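Local coordinates for protein chromatin structure-remodeling complex subunit RSC2 (Saccharomyces cerevisiae, PDB 4BB7) that binds histone H3 through its BAH domain as a subunit of the RSC complex, which remodels chromatin in transcription regulation and nucleosome positioning, at residues 103-108 against 123-128. Sequence-based numbering, arbitrary orientation.
Sequences KCYVIH and GPLFVC
Residues 103-108 and 123-128 hold the parallel strand pair at one margin of the six-stranded mixed sheet of the BAH domain, where strand 125-128 is outermost. Four backbone hydrogen bonds alternate between them: Tyr105 N to Pro124 O (3.1 Å), Phe126 N to Tyr105 O (3.0 Å), Ile107 N to Phe126 O (3.0 Å) and Cys128 N to Ile107 O (2.8 Å). On one face, the Phe126 ring lies with its edge toward Cys104, whose CB is 3.8 Å from Phe126 CE2; Cys104 SG sits beside the same edge in a sulfur-aromatic contact, 5.0 Å from the ring centroid. Farther along this face, Val106 CG1 meets Cys128 CB at 3.8 Å. The other face carries Ile107, Val127 and Leu125. Val127 chi1 of 69° leaves CG2 anti to the backbone N, where it meets Ile107 CG2 at 3.6 Å, while Leu125 CD1 reaches the same Ile107 methyl and also approaches the edge of the Tyr105 ring. Strand 32-35 pairs antiparallel with the other edge of strand 100-108, and its Leu34, with Val46 of the next strand, 45-54, touches Cys104 and Phe126. Tyr112 of helix 109-114, in the connection between the two strands, packs on Ile107, Leu125 and Val127 from the opposite face.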
loop_
_atom_site.group_PDB
_atom_site.type_symbol
_atom_site.label_atom_id
_atom_site.label_comp_id
_atom_site.label_asym_id
_atom_site.label_seq_id
_atom_site.Cartn_x
_atom_site.Cartn_y
_atom_site.Cartn_z
ATOM N N LYS A 103 -19.735 -12.224 0.148
ATOM C CA LYS A 103 -20.340 -11.056 0.776
ATOM C C LYS A 103 -20.689 -11.364 2.224
ATOM O O LYS A 103 -20.823 -12.528 2.608
ATOM C CB LYS A 103 -21.621 -10.654 0.041
ATOM C CG LYS A 103 -21.408 -9.922 -1.268
ATOM C CD LYS A 103 -20.946 -8.499 -1.027
ATOM C CE LYS A 103 -20.961 -7.692 -2.314
ATOM N NZ LYS A 103 -22.338 -7.549 -2.865
ATOM N N CYS A 104 -20.836 -10.314 3.023
ATOM C CA CYS A 104 -21.380 -10.444 4.367
ATOM C C CYS A 104 -22.039 -9.132 4.756
ATOM O O CYS A 104 -22.193 -8.237 3.926
ATOM C CB CYS A 104 -20.290 -10.820 5.380
ATOM S SG CYS A 104 -19.281 -9.437 5.995
ATOM N N TYR A 105 -22.425 -9.021 6.020
ATOM C CA TYR A 105 -22.989 -7.778 6.525
ATOM C C TYR A 105 -22.660 -7.569 7.999
ATOM O O TYR A 105 -22.882 -8.454 8.825
ATOM C CB TYR A 105 -24.503 -7.742 6.309
ATOM C CG TYR A 105 -25.097 -6.362 6.461
ATOM C CD1 TYR A 105 -25.065 -5.456 5.411
ATOM C CD2 TYR A 105 -25.679 -5.961 7.654
ATOM C CE1 TYR A 105 -25.603 -4.192 5.542
ATOM C CE2 TYR A 105 -26.220 -4.698 7.794
ATOM C CZ TYR A 105 -26.180 -3.818 6.733
ATOM O OH TYR A 105 -26.716 -2.559 6.863
ATOM N N VAL A 106 -22.121 -6.397 8.319
ATOM C CA VAL A 106 -21.863 -6.022 9.704
ATOM C C VAL A 106 -22.853 -4.946 10.140
ATOM O O VAL A 106 -22.948 -3.890 9.508
ATOM C CB VAL A 106 -20.422 -5.501 9.895
ATOM C CG1 VAL A 106 -20.219 -5.005 11.322
ATOM C CG2 VAL A 106 -19.411 -6.586 9.550
ATOM N N ILE A 107 -23.594 -5.219 11.212
ATOM C CA ILE A 107 -24.576 -4.269 11.730
ATOM C C ILE A 107 -24.112 -3.633 13.045
ATOM O O ILE A 107 -23.376 -4.245 13.820
ATOM C CB ILE A 107 -25.965 -4.929 11.922
ATOM C CG1 ILE A 107 -27.044 -3.866 12.137
ATOM C CG2 ILE A 107 -25.945 -5.909 13.080
ATOM C CD1 ILE A 107 -28.441 -4.434 12.254
ATOM N N HIS A 108 -24.542 -2.397 13.280
ATOM C CA HIS A 108 -24.182 -1.673 14.493
ATOM C C HIS A 108 -25.060 -2.099 15.670
ATOM O O HIS A 108 -26.288 -2.056 15.587
ATOM C CB HIS A 108 -24.305 -0.167 14.261
ATOM C CG HIS A 108 -23.815 0.660 15.407
ATOM N ND1 HIS A 108 -24.473 1.790 15.846
ATOM C CD2 HIS A 108 -22.731 0.522 16.207
ATOM C CE1 HIS A 108 -23.815 2.311 16.866
ATOM N NE2 HIS A 108 -22.754 1.560 17.105
ATOM N N GLY A 123 -24.907 -12.411 2.868
ATOM C CA GLY A 123 -24.102 -13.431 3.517
ATOM C C GLY A 123 -24.219 -13.366 5.028
ATOM O O GLY A 123 -25.174 -12.791 5.553
ATOM N N PRO A 124 -23.236 -13.941 5.739
ATOM C CA PRO A 124 -23.253 -14.075 7.203
ATOM C C PRO A 124 -23.552 -12.762 7.922
ATOM O O PRO A 124 -23.143 -11.696 7.463
ATOM C CB PRO A 124 -21.829 -14.536 7.530
ATOM C CG PRO A 124 -21.353 -15.194 6.285
ATOM C CD PRO A 124 -21.981 -14.439 5.151
ATOM N N LEU A 125 -24.250 -12.848 9.050
ATOM C CA LEU A 125 -24.614 -11.663 9.820
ATOM C C LEU A 125 -23.726 -11.484 11.053
ATOM O O LEU A 125 -23.786 -12.274 11.994
ATOM C CB LEU A 125 -26.089 -11.719 10.226
ATOM C CG LEU A 125 -26.588 -10.603 11.153
ATOM C CD1 LEU A 125 -26.172 -9.226 10.644
ATOM C CD2 LEU A 125 -28.100 -10.675 11.338
ATOM N N PHE A 126 -22.893 -10.445 11.035
ATOM C CA PHE A 126 -22.066 -10.101 12.187
ATOM C C PHE A 126 -22.592 -8.815 12.813
ATOM O O PHE A 126 -23.269 -8.030 12.147
ATOM C CB PHE A 126 -20.605 -9.889 11.778
ATOM C CG PHE A 126 -20.010 -11.027 10.996
ATOM C CD1 PHE A 126 -19.561 -12.168 11.638
ATOM C CD2 PHE A 126 -19.869 -10.939 9.619
ATOM C CE1 PHE A 126 -19.000 -13.212 10.919
ATOM C CE2 PHE A 126 -19.307 -11.980 8.892
ATOM C CZ PHE A 126 -18.874 -13.118 9.541
ATOM N N VAL A 127 -22.276 -8.596 14.085
ATOM C CA VAL A 127 -22.640 -7.349 14.745
ATOM C C VAL A 127 -21.420 -6.717 15.392
ATOM O O VAL A 127 -20.545 -7.414 15.902
ATOM C CB VAL A 127 -23.747 -7.545 15.808
ATOM C CG1 VAL A 127 -23.219 -8.334 16.992
ATOM C CG2 VAL A 127 -24.289 -6.199 16.270
ATOM N N CYS A 128 -21.363 -5.392 15.360
ATOM C CA CYS A 128 -20.258 -4.663 15.964
ATOM C C CYS A 128 -20.766 -3.615 16.945
ATOM O O CYS A 128 -21.603 -2.774 16.608
ATOM C CB CYS A 128 -19.385 -4.010 14.886
ATOM S SG CYS A 128 -18.073 -2.931 15.522
#